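Local coordinates for lysozyme inhibitor LprI-like N-terminal domain-containing protein (PDB 6AR7), which is of unknown function but belongs to the LprI family and may act as a lysozyme inhibitor, at residues D50-Q55 with M116-V121. Sequence-based numbering, arbitrary orientation.
Sequences DEARQQ and MRLQPV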
loop_
_atom_site.group_PDB
_atom_site.type_symbol
_atom_site.label_atom_id
_atom_site.label_comp_id
_atom_site.label_asym_id
_atom_site.label_seq_id
_atom_site.Cartn_x
_atom_site.Cartn_y
_atom_site.Cartn_z
ATOM N N ASP A 50 -15.040 4.548 1.960
ATOM C CA ASP A 50 -14.346 5.795 1.665
ATOM C C ASP A 50 -14.132 6.621 2.936
ATOM O O ASP A 50 -13.083 7.258 3.096
ATOM C CB ASP A 50 -15.116 6.595 0.607
ATOM C CG ASP A 50 -15.008 5.984 -0.802
ATOM O OD1 ASP A 50 -14.073 5.193 -1.060
ATOM O OD2 ASP A 50 -15.861 6.303 -1.654
ATOM N N GLU A 51 -15.102 6.620 3.851
ATOM C CA GLU A 51 -14.922 7.338 5.115
ATOM C C GLU A 51 -13.813 6.697 5.953
ATOM O O GLU A 51 -13.006 7.400 6.573
ATOM C CB GLU A 51 -16.243 7.369 5.890
ATOM C CG GLU A 51 -17.238 8.406 5.353
ATOM C CD GLU A 51 -18.672 8.130 5.761
ATOM O OE1 GLU A 51 -18.914 7.119 6.451
ATOM O OE2 GLU A 51 -19.565 8.926 5.381
ATOM N N ALA A 52 -13.753 5.362 5.965
ATOM C CA ALA A 52 -12.679 4.664 6.666
ATOM C C ALA A 52 -11.327 5.005 6.057
ATOM O O ALA A 52 -10.343 5.236 6.773
ATOM C CB ALA A 52 -12.938 3.152 6.617
ATOM N N ARG A 53 -11.268 5.069 4.726
ATOM C CA ARG A 53 -10.011 5.381 4.062
ATOM C C ARG A 53 -9.526 6.771 4.430
ATOM O O ARG A 53 -8.335 6.975 4.675
ATOM C CB ARG A 53 -10.161 5.243 2.548
ATOM C CG ARG A 53 -8.822 5.351 1.834
ATOM C CD ARG A 53 -8.958 5.796 0.403
ATOM N NE ARG A 53 -9.431 7.166 0.345
ATOM C CZ ARG A 53 -10.563 7.527 -0.242
ATOM N NH1 ARG A 53 -11.321 6.610 -0.844
ATOM N NH2 ARG A 53 -10.936 8.805 -0.230
ATOM N N GLN A 54 -10.431 7.743 4.458
ATOM C CA GLN A 54 -10.043 9.092 4.852
ATOM C C GLN A 54 -9.535 9.122 6.291
ATOM O O GLN A 54 -8.575 9.832 6.605
ATOM C CB GLN A 54 -11.235 10.042 4.703
ATOM C CG GLN A 54 -11.633 10.366 3.270
ATOM C CD GLN A 54 -12.973 11.093 3.206
ATOM O OE1 GLN A 54 -13.154 12.133 3.835
ATOM N NE2 GLN A 54 -13.916 10.543 2.445
ATOM N N GLN A 55 -10.180 8.371 7.187
ATOM C CA GLN A 55 -9.719 8.322 8.571
ATOM C C GLN A 55 -8.346 7.668 8.660
ATOM O O GLN A 55 -7.463 8.181 9.357
ATOM C CB GLN A 55 -10.753 7.604 9.434
ATOM C CG GLN A 55 -12.024 8.465 9.599
ATOM C CD GLN A 55 -13.192 7.693 10.138
ATOM O OE1 GLN A 55 -13.029 6.788 10.941
ATOM N NE2 GLN A 55 -14.391 8.061 9.710
HETATM N N MSE A 116 -9.574 -1.712 -2.910
HETATM C CA MSE A 116 -8.251 -1.400 -3.471
HETATM C C MSE A 116 -7.707 -0.066 -2.989
HETATM O O MSE A 116 -6.516 0.098 -2.785
HETATM C CB MSE A 116 -8.302 -1.345 -5.002
HETATM C CG MSE A 116 -8.355 -2.659 -5.738
HETATM SE SE MSE A 116 -6.831 -2.720 -6.949
HETATM C CE MSE A 116 -5.539 -2.936 -5.526
ATOM N N ARG A 117 -8.603 0.918 -2.875
ATOM C CA ARG A 117 -8.213 2.259 -2.447
ATOM C C ARG A 117 -8.017 2.339 -0.942
ATOM O O ARG A 117 -7.174 3.108 -0.470
ATOM C CB ARG A 117 -9.266 3.296 -2.856
ATOM C CG ARG A 117 -9.653 3.318 -4.327
ATOM C CD ARG A 117 -10.493 4.570 -4.669
ATOM N NE ARG A 117 -11.753 4.689 -3.918
ATOM C CZ ARG A 117 -12.928 4.212 -4.336
ATOM N NH1 ARG A 117 -13.012 3.571 -5.499
ATOM N NH2 ARG A 117 -14.026 4.372 -3.598
ATOM N N LEU A 118 -8.782 1.552 -0.186
ATOM C CA LEU A 118 -8.749 1.594 1.275
ATOM C C LEU A 118 -7.504 0.918 1.854
ATOM O O LEU A 118 -6.781 1.518 2.656
ATOM C CB LEU A 118 -10.013 0.927 1.823
ATOM C CG LEU A 118 -10.080 0.498 3.293
ATOM C CD1 LEU A 118 -9.913 1.742 4.209
ATOM C CD2 LEU A 118 -11.419 -0.231 3.590
ATOM N N GLN A 119 -7.248 -0.334 1.475
ATOM C CA GLN A 119 -6.247 -1.135 2.178
ATOM C C GLN A 119 -4.829 -0.554 2.159
ATOM O O GLN A 119 -4.121 -0.717 3.169
ATOM C CB GLN A 119 -6.234 -2.565 1.622
ATOM C CG GLN A 119 -7.560 -3.326 1.782
ATOM C CD GLN A 119 -8.100 -3.288 3.214
ATOM O OE1 GLN A 119 -7.335 -3.291 4.180
ATOM N NE2 GLN A 119 -9.426 -3.285 3.350
ATOM N N PRO A 120 -4.333 0.057 1.075
ATOM C CA PRO A 120 -2.955 0.578 1.120
ATOM C C PRO A 120 -2.796 1.738 2.075
ATOM O O PRO A 120 -1.691 1.950 2.586
ATOM C CB PRO A 120 -2.671 1.006 -0.331
ATOM C CG PRO A 120 -3.679 0.307 -1.158
ATOM C CD PRO A 120 -4.886 0.096 -0.290
ATOM N N VAL A 121 -3.850 2.528 2.274
ATOM C CA VAL A 121 -3.777 3.636 3.217
ATOM C C VAL A 121 -3.714 3.091 4.626
ATOM O O VAL A 121 -2.848 3.470 5.417
ATOM C CB VAL A 121 -4.971 4.587 3.017
ATOM C CG1 VAL A 121 -4.864 5.823 3.932
ATOM C CG2 VAL A 121 -5.041 5.012 1.570
#
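R53 of helix 42-70 lies against L118 of helix 107-136 where the two near-parallel helices of this all-helical fold pass with their segment axes 8.8 Å apart and inclined by 23°. The pair illustrates how one interhelical seam can combine aliphatic packing round an arginine stem with a salt-bridge network at its border. At the border, in the conformers described, D50 OD1 takes a hydrogen bond of 2.7 Å from R117 NH2. The N-H...O angle is 162°, and OD1 accepts through its syn lone pair, close to the guanidinium plane, although carboxylate and guanidinium are turned 46° against each other. The same oxygen forms a second salt bridge, 3.1 Å long, with R53 NH1 one helical turn on, and thus bonds to both arginines. R53 NH1 and R117 NE stand 3.7 Å apart, a proximity of like charges that the shared carboxylate probably offsets. The bend at chi3 turns the R53 guanidinium back toward D50, while its aliphatic stem runs alongside the opposite helix and brings CD to 3.3 Å from R117 O. L118 CD1 rests on the backbone of R53, 3.6 Å from its N, with the CB atoms of A52 and R53 a little farther off; M30 of helix 25-34 touches both A52 and L118, joining a third helix to the seam. Farther along, the two methyls of V121 divide their contacts, CG1 meeting R53 O at 3.7 Å and CG2 packing on R53 CG at 3.8 Å.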